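Local coordinates for protein secreted in xylem 3 (Fusarium oxysporum, PDB 5OD4) that acts as the secreted fungal effector Avr2, which probably suppresses plant immunity and can itself be recognised by the host, at residues A[4-8]-A[79-83]; A[75-79]-A[123-128]; A[45-51]-A[62-68]. All blocks are in the same frame, centred on the assembly; numbering follows the deposited sequence.

How the interactions relate
The three contacts form a worked example of how a small beta-sandwich is held together. Interactions 1 and 2 share Ile79 and the strand 77-85; their centres lie about 10 Å apart, and Glu80 N reaches Thr124 O at 2.9 Å, a probable hydrogen bond between the two. Interaction 3 belongs to the other sheet, its centre about 11 Å from that of interaction 2 and about 16 Å from that of interaction 1. The sheets meet through apolar side chains: Tyr77 CD2 touches Leu46 CD1 at 3.6 Å, and Ile125 CD1 touches Val65 CG2 at 3.7 Å. The N-terminal loop of interaction 1 lies on the other side of its sheet, where Phe7 touches Thr124 and Ser126.

Interaction 1 (A[4-8]-A[79-83]); sequences YCVFP and IEVRR. With EDO (1,2-ethanediol), chain B.
Cys5 and Glu80 mark the closest backbone approach, their CA atoms 6.3 Å apart, where the irregular N-terminal loop 4-8 passes over strand 79-83 without pairing with it as a strand. Within the contact, the polar hold on the loop is the carboxylate of the buried Glu80. Glu80 reaches up from the sheet with its chain extended beyond CG and forks into two successive backbone N-H groups: Val6 N binds OE2 at 2.9 Å and Phe7 N binds OE1 at 3.1 Å. The second bond uses the syn lone pair of OE1, whereas Val6 N meets OE2 on the syn side but 20° out of the carboxylate plane. A water spans the same gap, donating to OE1 of Glu80 and to O of Phe7. Two amides and a water around one carboxylate would be expected to favour its charged form, although Glu78, of like charge, lies close to OE2.

Apolar atoms lie beside the carboxylate. Cys5 CB is 3.4 Å from Glu80 OE1, and the Phe7 ring approaches the same oxygen obliquely through CD2, its plane turned 55° from the carboxylate. Val6 CG1 sits over the centre of the Phe7 ring. Further along the strand, Arg82 bends at chi3 (72°), which brings Pro8 CD over one face of its guanidinium; Pro8 CD is 3.6 Å from Arg82 CD. Outside the contact, Arg82 NH2 donates to Ala92 O.

The loop is also tied covalently, since Cys5 is joined to Cys95 on the neighbouring strand 94-101. A disulfide and two backbone N-H bonds to Glu80 together fasten an N-terminal extension across the outer face of one sheet of the Avr2 beta-sandwich.

Interaction 2 (A[75-79]-A[123-128]); sequences ANYEI and LTISED. With EDO (1,2-ethanediol), chain F.
Glu127 and Asp128 end the chain beside Ala75, Asn76 and Tyr77, where strands 77-79 and 123-127 run antiparallel as neighbours in one sheet of a beta-sandwich. Their axes approach to 4.5 Å. Glu78 and Ser126 form the hydrogen-bonded pair, joined by reciprocal backbone bonds, with the non-hydrogen-bonded pairs Tyr77-Glu127 and Ile79-Ile125 flanking it.

Three residues illustrate how one pair of strands can serve both core and surface. Ile79 belongs to the core. Its CG2 lies 3.9 Å from CD1 of Leu123; the two side chains run side by side and point the same way. Ile79 continues into the sandwich against Ala109 and Ile111 of the opposing sheet.

Glu127 stands on the same face as Ile79 but at the exposed end. Of its side chain, CB lies beside the Tyr77 ring, 3.9 Å from CE2. The chain beyond is fully extended, chi1 -177°, and leads away from the ring to Ala75, where Glu127 OE2 meets Ala75 CB at 3.3 Å. The Tyr77 ring also packs on Leu101 of strand 94-101. An ethanediol, probably from the crystallisation liquor, donates to Glu127 OE1.

Asp128 extends the pairing beyond the last bridge. Its backbone N bonds Asn76 O at 2.8 Å and 175°, almost straight at the hydrogen. Asp128 OD2 lies 3.5 Å from Asn76 CB, and Arg100 forms salt bridges to both Asp128 and Glu78, probably easing the repulsion between these two acids. Asn76 OD1 is taken by Thr103 N, and the Asn76 amide ND2 donates at 2.9 Å to a water that in turn donates to Asp128 OD2.

Interaction 3 (A[45-51]-A[62-68]); sequences GLNHRIY and VIDVAPP. With EDO (1,2-ethanediol), chain C.
OD2 of Asp64 accepts three bonds from two side chains of the partner strand in the hairpin. Arg49 comes side-on, giving it NE at 2.8 Å and NH2 at 3.0 Å in a salt bridge; NE is met by the anti lone pair of OD2. Tyr51 OH donates from the syn side at 2.7 Å, 31° out of the carboxylate plane. All three residues start from one face of the sheet, and first torsions with CG between backbone N and carbonyl carbon (chi1 53° for Arg49, 63° for Tyr51) turn both donors toward Asp64. OD1 of the buried Asp64 is bound by Thr110 OG1, and Asp35 takes Arg49 NH1.

Beside this cluster, Val62 CB lies over one face of the Tyr51 ring, a CH-pi contact 3.8 Å from the centroid. The face with His48, Ile50, Ile63 and Val65 is mainly apolar: Ile50 CG1 meets Ile63 CG1 at 4.1 Å. Reciprocal backbone bonds join Asn47 with Ala66, Arg49 with Asp64 and Tyr51 with Val62, while Ile50 N donates to O1 of an ethanediol.

The arrangement is an antiparallel beta-hairpin, strands 47-53 and 60-66, with a polar cluster on one face and the sandwich core on the other.

Interaction 1 (A[4-8]-A[79-83])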
ATOM      1  N   TYR A   4       2.795  12.908  -4.211  1.00  9.29           N
ATOM      2  CA  TYR A   4       4.221  12.957  -4.456  1.00  8.65           C
ATOM      3  C   TYR A   4       4.836  11.639  -3.973  1.00  8.01           C
ATOM      4  O   TYR A   4       4.644  11.270  -2.821  1.00  9.72           O
ATOM      5  CB  TYR A   4       4.815  14.111  -3.662  1.00  9.39           C
ATOM      6  CG  TYR A   4       6.315  14.268  -3.763  1.00  9.45           C
ATOM      7  CD1 TYR A   4       7.203  13.459  -3.017  1.00  9.76           C
ATOM      8  CD2 TYR A   4       6.895  15.179  -4.624  1.00 11.21           C
ATOM      9  CE1 TYR A   4       8.573  13.562  -3.121  1.00 11.09           C
ATOM     10  CE2 TYR A   4       8.283  15.280  -4.721  1.00 12.79           C
ATOM     11  CZ  TYR A   4       9.111  14.480  -3.958  1.00 11.86           C
ATOM     12  OH  TYR A   4      10.479  14.548  -4.025  1.00 14.99           O
ATOM     13  N   CYS A   5       5.590  10.978  -4.849  1.00  7.20           N
ATOM     14  CA  CYS A   5       6.220   9.703  -4.505  1.00  7.36           C
ATOM     15  C   CYS A   5       7.730   9.886  -4.572  1.00  7.35           C
ATOM     16  O   CYS A   5       8.275  10.226  -5.617  1.00  8.09           O
ATOM     17  CB  CYS A   5       5.780   8.613  -5.477  1.00  8.46           C
ATOM     18  SG  CYS A   5       4.153   7.906  -5.227  1.00  9.57           S
ATOM     19  N   VAL A   6       8.405   9.643  -3.448  1.00  7.33           N
ATOM     20  CA  VAL A   6       9.856   9.724  -3.416  1.00  7.89           C
ATOM     21  C   VAL A   6      10.502   8.499  -4.065  1.00  7.38           C
ATOM     22  O   VAL A   6      11.662   8.585  -4.503  1.00  8.89           O
ATOM     23  CB  VAL A   6      10.375  10.018  -2.001  1.00  9.06           C
ATOM     24  CG1 VAL A   6      10.410   8.764  -1.159  1.00 10.05           C
ATOM     25  CG2 VAL A   6      11.720  10.726  -2.053  1.00 11.71           C
ATOM     26  N   PHE A   7       9.787   7.368  -4.121  1.00  7.63           N
ATOM     27  CA  PHE A   7      10.279   6.152  -4.754  1.00  7.99           C
ATOM     28  C   PHE A   7       9.527   5.980  -6.081  1.00  8.01           C
ATOM     29  O   PHE A   7       8.321   6.245  -6.115  1.00  8.88           O
ATOM     30  CB  PHE A   7       9.986   4.945  -3.867  1.00  9.13           C
ATOM     31  CG  PHE A   7      10.533   5.065  -2.475  1.00  9.73           C
ATOM     32  CD1 PHE A   7      11.917   5.058  -2.249  1.00 11.19           C
ATOM     33  CD2 PHE A   7       9.681   5.231  -1.382  1.00 10.99           C
ATOM     34  CE1 PHE A   7      12.422   5.156  -0.959  1.00 12.40           C
ATOM     35  CE2 PHE A   7      10.189   5.345  -0.100  1.00 13.00           C
ATOM     36  CZ  PHE A   7      11.560   5.311   0.117  1.00 13.38           C
ATOM     37  N   PRO A   8      10.177   5.542  -7.154  1.00  9.00           N
ATOM     38  CA  PRO A   8      11.529   4.964  -7.210  1.00  9.68           C
ATOM     39  C   PRO A   8      12.622   5.969  -7.519  1.00  9.83           C
ATOM     40  O   PRO A   8      13.754   5.552  -7.837  1.00 11.81           O
ATOM     41  CB  PRO A   8      11.405   3.932  -8.348  1.00 11.82           C
ATOM     42  CG  PRO A   8      10.420   4.584  -9.275  1.00 12.70           C
ATOM     43  CD  PRO A   8       9.402   5.195  -8.369  1.00 10.20           C
ATOM     44  N   ILE A  79       4.431   5.758   3.065  1.00  6.76           N
ATOM     45  CA  ILE A  79       3.699   4.681   2.422  1.00  6.82           C
ATOM     46  C   ILE A  79       3.236   5.207   1.069  1.00  6.69           C
ATOM     47  O   ILE A  79       2.588   6.245   0.998  1.00  7.78           O
ATOM     48  CB  ILE A  79       2.486   4.267   3.267  1.00  7.37           C
ATOM     49  CG1 ILE A  79       2.898   3.813   4.656  1.00  9.07           C
ATOM     50  CG2 ILE A  79       1.696   3.181   2.565  1.00  8.18           C
ATOM     51  CD1 ILE A  79       1.807   3.912   5.678  1.00 10.20           C
ATOM     52  N   GLU A  80       3.623   4.522  -0.017  1.00  6.33           N
ATOM     53  CA  GLU A  80       3.325   5.006  -1.364  1.00  6.33           C
ATOM     54  C   GLU A  80       2.758   3.916  -2.210  1.00  6.21           C
ATOM     55  O   GLU A  80       3.251   2.782  -2.187  1.00  7.19           O
ATOM     56  CB  GLU A  80       4.597   5.578  -2.020  1.00  6.81           C
ATOM     57  CG  GLU A  80       5.225   6.706  -1.266  1.00  7.87           C
ATOM     58  CD  GLU A  80       6.458   7.325  -1.892  1.00  7.64           C
ATOM     59  OE1 GLU A  80       7.002   6.804  -2.890  1.00  8.50           O
ATOM     60  OE2 GLU A  80       6.867   8.401  -1.368  1.00  8.55           O
ATOM     61  N   VAL A  81       1.789   4.289  -3.045  1.00  6.33           N
ATOM     62  CA  VAL A  81       1.257   3.418  -4.082  1.00  6.73           C
ATOM     63  C   VAL A  81       1.434   4.094  -5.430  1.00  6.46           C
ATOM     64  O   VAL A  81       0.955   5.229  -5.628  1.00  7.20           O
ATOM     65  CB  VAL A  81      -0.224   3.077  -3.859  1.00  8.05           C
ATOM     66  CG1 VAL A  81      -0.750   2.228  -5.000  1.00  9.19           C
ATOM     67  CG2 VAL A  81      -0.415   2.394  -2.518  1.00  9.66           C
ATOM     68  N   ARG A  82       2.083   3.396  -6.356  1.00  6.65           N
ATOM     69  CA  ARG A  82       2.101   3.781  -7.762  1.00  6.95           C
ATOM     70  C   ARG A  82       1.202   2.829  -8.535  1.00  6.74           C
ATOM     71  O   ARG A  82       1.013   1.672  -8.148  1.00  8.08           O
ATOM     72  CB  ARG A  82       3.519   3.739  -8.336  1.00  7.99           C
ATOM     73  CG  ARG A  82       4.448   4.682  -7.588  1.00  9.76           C
ATOM     74  CD  ARG A  82       5.835   4.782  -8.169  1.00 11.04           C
ATOM     75  NE  ARG A  82       5.816   5.514  -9.399  1.00 12.08           N
ATOM     76  CZ  ARG A  82       5.976   5.042 -10.636  1.00 14.24           C
ATOM     77  NH1 ARG A  82       6.118   3.776 -10.931  1.00 17.91           N
ATOM     78  NH2 ARG A  82       5.956   5.926 -11.566  1.00 15.28           N
ATOM     79  N   ARG A  83       0.626   3.330  -9.628  1.00  6.90           N
ATOM     80  CA  ARG A  83      -0.165   2.472 -10.521  1.00  7.16           C
ATOM     81  C   ARG A  83       0.438   2.522 -11.917  1.00  7.59           C
ATOM     82  O   ARG A  83       0.816   3.606 -12.403  1.00  8.88           O
ATOM     83  CB  ARG A  83      -1.647   2.833 -10.504  1.00  7.94           C
ATOM     84  CG  ARG A  83      -2.005   4.188 -11.093  1.00  8.70           C
ATOM     85  CD  ARG A  83      -3.509   4.419 -11.059  1.00  9.81           C
ATOM     86  NE  ARG A  83      -3.857   5.695 -11.654  1.00 12.52           N
ATOM     87  CZ  ARG A  83      -5.091   6.134 -11.847  1.00 15.28           C
ATOM     88  NH1 ARG A  83      -6.122   5.345 -11.574  1.00 15.31           N
ATOM     89  NH2 ARG A  83      -5.309   7.330 -12.368  1.00 20.93           N
TER
HETATM   90  C1  EDO B 201      11.914  17.211  -6.326  1.00 19.77           C
HETATM   91  O1  EDO B 201      11.565  16.640  -5.045  1.00 15.69           O
HETATM   92  C2  EDO B 201      11.015  18.365  -6.737  1.00 18.28           C
HETATM   93  O2  EDO B 201       9.671  17.949  -6.697  1.00 14.02           O
HETATM   94  O   HOH W   1       6.304   4.897  -4.731  1.00 10.90           O

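Interaction 2 (A[75-79]-A[123-128])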
ATOM      1  N   ALA A  75       8.951   5.445  14.766  1.00  8.14           N
ATOM      2  CA  ALA A  75       9.559   6.324  13.764  1.00  8.72           C
ATOM      3  C   ALA A  75       8.452   6.755  12.829  1.00  7.55           C
ATOM      4  O   ALA A  75       7.323   6.267  12.897  1.00  8.06           O
ATOM      5  CB  ALA A  75      10.694   5.638  13.042  1.00 10.73           C
ATOM      6  N   ASN A  76       8.816   7.668  11.916  1.00  8.18           N
ATOM      7  CA  ASN A  76       7.904   8.041  10.825  1.00  8.20           C
ATOM      8  C   ASN A  76       8.141   7.175   9.620  1.00  7.68           C
ATOM      9  O   ASN A  76       9.281   6.860   9.294  1.00  9.32           O
ATOM     10  CB  ASN A  76       8.153   9.499  10.431  1.00  9.00           C
ATOM     11  CG  ASN A  76       7.843  10.460  11.544  1.00  9.49           C
ATOM     12  OD1 ASN A  76       6.728  10.476  12.066  1.00 11.14           O
ATOM     13  ND2 ASN A  76       8.821  11.297  11.891  1.00 12.36           N
ATOM     14  N   TYR A  77       7.051   6.807   8.943  1.00  7.48           N
ATOM     15  CA  TYR A  77       7.117   5.971   7.745  1.00  7.53           C
ATOM     16  C   TYR A  77       6.338   6.603   6.626  1.00  7.58           C
ATOM     17  O   TYR A  77       5.246   7.173   6.805  1.00  9.18           O
ATOM     18  CB  TYR A  77       6.538   4.560   8.014  1.00  8.37           C
ATOM     19  CG  TYR A  77       7.254   3.801   9.095  1.00  7.65           C
ATOM     20  CD1 TYR A  77       6.947   4.026  10.442  1.00  8.14           C
ATOM     21  CD2 TYR A  77       8.214   2.862   8.817  1.00  8.99           C
ATOM     22  CE1 TYR A  77       7.583   3.340  11.438  1.00  8.73           C
ATOM     23  CE2 TYR A  77       8.855   2.146   9.825  1.00 10.30           C
ATOM     24  CZ  TYR A  77       8.538   2.387  11.125  1.00  9.76           C
ATOM     25  OH  TYR A  77       9.116   1.738  12.177  1.00 13.09           O
ATOM     26  N   GLU A  78       6.904   6.474   5.425  1.00  7.21           N
ATOM     27  CA  GLU A  78       6.305   6.870   4.158  1.00  7.48           C
ATOM     28  C   GLU A  78       5.686   5.636   3.515  1.00  7.09           C
ATOM     29  O   GLU A  78       6.340   4.592   3.413  1.00  8.42           O
ATOM     30  CB  GLU A  78       7.404   7.463   3.271  1.00  8.49           C
ATOM     31  CG  GLU A  78       6.988   7.866   1.871  1.00  8.85           C
ATOM     32  CD  GLU A  78       6.126   9.090   1.792  1.00  9.18           C
ATOM     33  OE1 GLU A  78       5.758   9.685   2.800  1.00 10.26           O
ATOM     34  OE2 GLU A  78       5.802   9.490   0.630  1.00  9.82           O
ATOM     35  N   ILE A  79       4.431   5.758   3.065  1.00  6.76           N
ATOM     36  CA  ILE A  79       3.699   4.681   2.422  1.00  6.82           C
ATOM     37  C   ILE A  79       3.236   5.207   1.069  1.00  6.69           C
ATOM     38  O   ILE A  79       2.588   6.245   0.998  1.00  7.78           O
ATOM     39  CB  ILE A  79       2.486   4.267   3.267  1.00  7.37           C
ATOM     40  CG1 ILE A  79       2.898   3.813   4.656  1.00  9.07           C
ATOM     41  CG2 ILE A  79       1.696   3.181   2.565  1.00  8.18           C
ATOM     42  CD1 ILE A  79       1.807   3.912   5.678  1.00 10.20           C
ATOM     43  N   LEU A 123       3.270  -1.042  -4.056  1.00  7.42           N
ATOM     44  CA  LEU A 123       3.285  -0.488  -2.717  1.00  7.32           C
ATOM     45  C   LEU A 123       4.721  -0.465  -2.194  1.00  7.40           C
ATOM     46  O   LEU A 123       5.432  -1.467  -2.283  1.00  9.16           O
ATOM     47  CB  LEU A 123       2.443  -1.387  -1.795  1.00  8.27           C
ATOM     48  CG  LEU A 123       2.485  -1.123  -0.303  1.00  8.52           C
ATOM     49  CD1 LEU A 123       1.911   0.246   0.026  1.00  8.38           C
ATOM     50  CD2 LEU A 123       1.755  -2.223   0.453  1.00 10.74           C
ATOM     51  N   THR A 124       5.095   0.666  -1.599  1.00  7.00           N
ATOM     52  CA  THR A 124       6.380   0.785  -0.883  1.00  7.29           C
ATOM     53  C   THR A 124       6.089   1.343   0.489  1.00  6.95           C
ATOM     54  O   THR A 124       5.352   2.328   0.624  1.00  8.14           O
ATOM     55  CB  THR A 124       7.362   1.687  -1.619  1.00  8.85           C
ATOM     56  OG1 THR A 124       7.581   1.223  -2.947  1.00 10.90           O
ATOM     57  CG2 THR A 124       8.708   1.749  -0.907  1.00 10.06           C
ATOM     58  N   ILE A 125       6.696   0.742   1.505  1.00  7.10           N
ATOM     59  CA  ILE A 125       6.655   1.225   2.905  1.00  7.95           C
ATOM     60  C   ILE A 125       8.102   1.416   3.322  1.00  8.10           C
ATOM     61  O   ILE A 125       8.915   0.476   3.212  1.00  9.48           O
ATOM     62  CB  ILE A 125       5.987   0.206   3.831  1.00  8.63           C
ATOM     63  CG1 ILE A 125       4.543  -0.107   3.378  1.00  8.66           C
ATOM     64  CG2 ILE A 125       5.991   0.694   5.262  1.00 10.63           C
ATOM     65  CD1 ILE A 125       3.895  -1.270   4.106  1.00 10.75           C
ATOM     66  N   SER A 126       8.445   2.605   3.832  1.00  8.01           N
ATOM     67  CA  SER A 126       9.834   2.862   4.257  1.00  8.56           C
ATOM     68  C   SER A 126       9.877   3.830   5.405  1.00  8.49           C
ATOM     69  O   SER A 126       9.182   4.817   5.404  1.00 10.27           O
ATOM     70  CB  SER A 126      10.622   3.438   3.093  1.00 10.80           C
ATOM     71  OG  SER A 126      11.976   3.565   3.438  1.00 18.31           O
ATOM     72  N   GLU A 127      10.771   3.576   6.346  1.00  9.43           N
ATOM     73  CA  GLU A 127      11.079   4.558   7.374  1.00  9.42           C
ATOM     74  C   GLU A 127      11.656   5.797   6.766  1.00 10.82           C
ATOM     75  O   GLU A 127      12.453   5.694   5.851  1.00 14.43           O
ATOM     76  CB  GLU A 127      12.023   3.957   8.432  1.00 10.73           C
ATOM     77  CG  GLU A 127      12.323   4.914   9.561  1.00 10.94           C
ATOM     78  CD  GLU A 127      13.249   4.373  10.649  1.00 11.64           C
ATOM     79  OE1 GLU A 127      13.603   3.148  10.570  1.00 14.50           O
ATOM     80  OE2 GLU A 127      13.616   5.155  11.545  1.00 11.02           O
ATOM     81  N   ASP A 128      11.278   6.952   7.293  1.00 11.36           N
ATOM     82  CA  ASP A 128      11.919   8.202   6.847  1.00 16.93           C
ATOM     83  C   ASP A 128      13.428   8.215   7.080  1.00 22.65           C
ATOM     84  O   ASP A 128      13.811   7.792   8.175  1.00 27.83           O
ATOM     85  CB  ASP A 128      11.476   9.422   7.615  1.00 21.75           C
ATOM     86  CG  ASP A 128      10.203   9.960   7.105  1.00 23.03           C
ATOM     87  OD1 ASP A 128       9.716   9.350   6.132  1.00 23.62           O
ATOM     88  OD2 ASP A 128       9.715  10.998   7.642  1.00 26.47           O
ATOM     89  OXT ASP A 128      14.250   8.734   6.301  1.00 31.09           O
TER
HETATM   90  C1  EDO F 205      17.185   5.160  10.857  1.00 25.13           C
HETATM   91  O1  EDO F 205      17.348   5.288   9.421  1.00 30.41           O
HETATM   92  C2  EDO F 205      17.122   3.687  11.279  1.00 20.35           C
HETATM   93  O2  EDO F 205      16.401   2.905  10.337  1.00 15.82           O
HETATM   94  O   HOH W   2      11.323  11.294  10.331  1.00 23.45           O

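Interaction 3 (A[45-51]-A[62-68])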
ATOM      1  N   GLY A  45       9.272  -4.079  10.220  1.00 12.85           N
ATOM      2  CA  GLY A  45       8.736  -3.947  11.599  1.00 13.66           C
ATOM      3  C   GLY A  45       7.274  -3.527  11.711  1.00 11.84           C
ATOM      4  O   GLY A  45       6.735  -3.347  12.821  1.00 13.55           O
ATOM      5  N   LEU A  46       6.607  -3.459  10.563  1.00  9.33           N
ATOM      6  CA  LEU A  46       5.189  -3.135  10.469  1.00  7.63           C
ATOM      7  C   LEU A  46       4.462  -4.301   9.838  1.00  7.19           C
ATOM      8  O   LEU A  46       5.057  -5.175   9.207  1.00 10.03           O
ATOM      9  CB  LEU A  46       4.971  -1.863   9.636  1.00  7.93           C
ATOM     10  CG  LEU A  46       5.707  -0.636  10.132  1.00  9.04           C
ATOM     11  CD1 LEU A  46       5.500   0.492   9.128  1.00  9.64           C
ATOM     12  CD2 LEU A  46       5.273  -0.232  11.528  1.00  9.26           C
ATOM     13  N   ASN A  47       3.137  -4.258  10.010  1.00  6.72           N
ATOM     14  CA  ASN A  47       2.227  -5.160   9.338  1.00  6.82           C
ATOM     15  C   ASN A  47       1.401  -4.418   8.293  1.00  6.74           C
ATOM     16  O   ASN A  47       1.249  -3.189   8.364  1.00  7.40           O
ATOM     17  CB  ASN A  47       1.313  -5.841  10.331  1.00  7.57           C
ATOM     18  CG  ASN A  47       2.058  -6.741  11.304  1.00  7.68           C
ATOM     19  OD1 ASN A  47       3.044  -7.354  10.933  1.00  9.46           O
ATOM     20  ND2 ASN A  47       1.525  -6.861  12.506  1.00  9.97           N
ATOM     21  N   HIS A  48       0.834  -5.163   7.341  1.00  6.62           N
ATOM     22  CA  HIS A  48       0.017  -4.570   6.303  1.00  6.80           C
ATOM     23  C   HIS A  48      -1.074  -5.521   5.883  1.00  6.67           C
ATOM     24  O   HIS A  48      -0.984  -6.739   6.075  1.00  7.41           O
ATOM     25  CB  HIS A  48       0.858  -4.160   5.076  1.00  7.72           C
ATOM     26  CG  HIS A  48       1.264  -5.309   4.200  1.00  8.30           C
ATOM     27  ND1 HIS A  48       1.986  -6.398   4.628  1.00  9.49           N
ATOM     28  CD2 HIS A  48       0.992  -5.529   2.895  1.00  9.68           C
ATOM     29  CE1 HIS A  48       2.141  -7.231   3.608  1.00 10.62           C
ATOM     30  NE2 HIS A  48       1.562  -6.727   2.540  1.00 10.74           N
ATOM     31  N   ARG A  49      -2.115  -4.975   5.251  1.00  6.54           N
ATOM     32  CA  ARG A  49      -3.089  -5.801   4.562  1.00  6.84           C
ATOM     33  C   ARG A  49      -3.593  -5.058   3.350  1.00  6.56           C
ATOM     34  O   ARG A  49      -3.732  -3.840   3.369  1.00  7.29           O
ATOM     35  CB  ARG A  49      -4.235  -6.246   5.474  1.00  7.42           C
ATOM     36  CG  ARG A  49      -4.936  -5.120   6.196  1.00  7.48           C
ATOM     37  CD  ARG A  49      -6.043  -5.664   7.075  1.00  9.00           C
ATOM     38  NE  ARG A  49      -6.786  -4.574   7.678  1.00  9.17           N
ATOM     39  CZ  ARG A  49      -7.712  -4.735   8.590  1.00 10.78           C
ATOM     40  NH1 ARG A  49      -8.024  -5.938   9.055  1.00 12.98           N
ATOM     41  NH2 ARG A  49      -8.317  -3.671   9.071  1.00 11.93           N
ATOM     42  N   ILE A  50      -3.881  -5.820   2.298  1.00  7.04           N
ATOM     43  CA  ILE A  50      -4.360  -5.328   1.012  1.00  7.13           C
ATOM     44  C   ILE A  50      -5.619  -6.112   0.718  1.00  7.40           C
ATOM     45  O   ILE A  50      -5.580  -7.344   0.676  1.00  8.71           O
ATOM     46  CB  ILE A  50      -3.309  -5.538  -0.093  1.00  7.73           C
ATOM     47  CG1 ILE A  50      -1.966  -4.868   0.252  1.00  8.55           C
ATOM     48  CG2 ILE A  50      -3.856  -5.038  -1.411  1.00  9.17           C
ATOM     49  CD1 ILE A  50      -0.813  -5.295  -0.620  1.00 10.20           C
ATOM     50  N   TYR A  51      -6.743  -5.425   0.575  1.00  7.30           N
ATOM     51  CA  TYR A  51      -8.028  -6.102   0.506  1.00  7.99           C
ATOM     52  C   TYR A  51      -9.030  -5.258  -0.210  1.00  7.95           C
ATOM     53  O   TYR A  51      -8.722  -4.171  -0.656  1.00  9.33           O
ATOM     54  CB  TYR A  51      -8.499  -6.505   1.908  1.00  8.60           C
ATOM     55  CG  TYR A  51      -8.739  -5.363   2.852  1.00  8.62           C
ATOM     56  CD1 TYR A  51      -7.684  -4.730   3.511  1.00  8.64           C
ATOM     57  CD2 TYR A  51     -10.011  -4.926   3.130  1.00  9.36           C
ATOM     58  CE1 TYR A  51      -7.902  -3.702   4.412  1.00  8.82           C
ATOM     59  CE2 TYR A  51     -10.241  -3.925   4.060  1.00  9.68           C
ATOM     60  CZ  TYR A  51      -9.194  -3.320   4.704  1.00  9.24           C
ATOM     61  OH  TYR A  51      -9.439  -2.341   5.647  1.00 10.06           O
ATOM     62  N   VAL A  62      -8.326  -1.375  -0.604  1.00  6.99           N
ATOM     63  CA  VAL A  62      -7.866  -0.784   0.650  1.00  7.15           C
ATOM     64  C   VAL A  62      -6.511  -1.339   1.018  1.00  6.79           C
ATOM     65  O   VAL A  62      -6.301  -2.565   0.931  1.00  7.52           O
ATOM     66  CB  VAL A  62      -8.865  -1.065   1.797  1.00  8.38           C
ATOM     67  CG1 VAL A  62      -8.459  -0.304   3.045  1.00  9.06           C
ATOM     68  CG2 VAL A  62     -10.302  -0.698   1.391  1.00  9.33           C
ATOM     69  N   ILE A  63      -5.630  -0.461   1.491  1.00  6.88           N
ATOM     70  CA  ILE A  63      -4.378  -0.874   2.107  1.00  6.82           C
ATOM     71  C   ILE A  63      -4.325  -0.266   3.494  1.00  6.68           C
ATOM     72  O   ILE A  63      -4.444   0.940   3.635  1.00  8.04           O
ATOM     73  CB  ILE A  63      -3.166  -0.431   1.294  1.00  7.72           C
ATOM     74  CG1 ILE A  63      -3.242  -0.996  -0.125  1.00  8.14           C
ATOM     75  CG2 ILE A  63      -1.852  -0.859   1.999  1.00  8.45           C
ATOM     76  CD1 ILE A  63      -2.076  -0.679  -1.022  1.00 10.60           C
ATOM     77  N   ASP A  64      -4.098  -1.107   4.504  1.00  6.57           N
ATOM     78  CA  ASP A  64      -3.830  -0.657   5.881  1.00  6.62           C
ATOM     79  C   ASP A  64      -2.414  -1.041   6.258  1.00  6.39           C
ATOM     80  O   ASP A  64      -1.969  -2.148   5.963  1.00  7.24           O
ATOM     81  CB  ASP A  64      -4.792  -1.325   6.870  1.00  7.55           C
ATOM     82  CG  ASP A  64      -6.227  -0.961   6.713  1.00  8.39           C
ATOM     83  OD1 ASP A  64      -6.560   0.211   6.433  1.00 10.64           O
ATOM     84  OD2 ASP A  64      -7.096  -1.878   6.949  1.00 10.04           O
ATOM     85  N   VAL A  65      -1.737  -0.133   7.009  1.00  6.33           N
ATOM     86  CA  VAL A  65      -0.386  -0.381   7.518  1.00  6.38           C
ATOM     87  C   VAL A  65      -0.400  -0.022   8.992  1.00  6.53           C
ATOM     88  O   VAL A  65      -0.843   1.061   9.360  1.00  7.09           O
ATOM     89  CB  VAL A  65       0.636   0.466   6.758  1.00  7.03           C
ATOM     90  CG1 VAL A  65       2.031   0.271   7.363  1.00  7.69           C
ATOM     91  CG2 VAL A  65       0.634   0.125   5.279  1.00  7.95           C
ATOM     92  N   ALA A  66       0.118  -0.925   9.866  1.00  6.55           N
ATOM     93  CA  ALA A  66       0.069  -0.652  11.288  1.00  7.16           C
ATOM     94  C   ALA A  66       1.243  -1.279  11.983  1.00  6.68           C
ATOM     95  O   ALA A  66       1.778  -2.311  11.540  1.00  7.42           O
ATOM     96  CB  ALA A  66      -1.223  -1.178  11.900  1.00  8.53           C
ATOM     97  N   PRO A  67       1.638  -0.727  13.134  1.00  7.00           N
ATOM     98  CA  PRO A  67       2.576  -1.435  14.014  1.00  7.55           C
ATOM     99  C   PRO A  67       1.980  -2.756  14.478  1.00  7.37           C
ATOM    100  O   PRO A  67       0.752  -2.924  14.476  1.00  7.90           O
ATOM    101  CB  PRO A  67       2.747  -0.491  15.219  1.00  9.58           C
ATOM    102  CG  PRO A  67       2.235   0.844  14.747  1.00  9.89           C
ATOM    103  CD  PRO A  67       1.153   0.511  13.771  1.00  8.30           C
ATOM    104  N   PRO A  68       2.816  -3.703  14.910  1.00  8.57           N
ATOM    105  CA  PRO A  68       2.313  -4.963  15.466  1.00  8.76           C
ATOM    106  C   PRO A  68       1.784  -4.788  16.871  1.00  7.69           C
ATOM    107  O   PRO A  68       2.252  -3.925  17.620  1.00  8.25           O
ATOM    108  CB  PRO A  68       3.559  -5.846  15.497  1.00 10.44           C
ATOM    109  CG  PRO A  68       4.645  -4.831  15.794  1.00 11.93           C
ATOM    110  CD  PRO A  68       4.286  -3.648  14.927  1.00 10.87           C
TER
HETATM  111  C1  EDO C 202      -1.639  -8.885   2.930  1.00 18.67           C
HETATM  112  O1  EDO C 202      -3.033  -8.569   2.587  1.00 13.54           O
HETATM  113  C2  EDO C 202      -0.964 -10.004   2.143  1.00 21.61           C
HETATM  114  O2  EDO C 202      -1.081  -9.684   0.767  1.00 22.34           O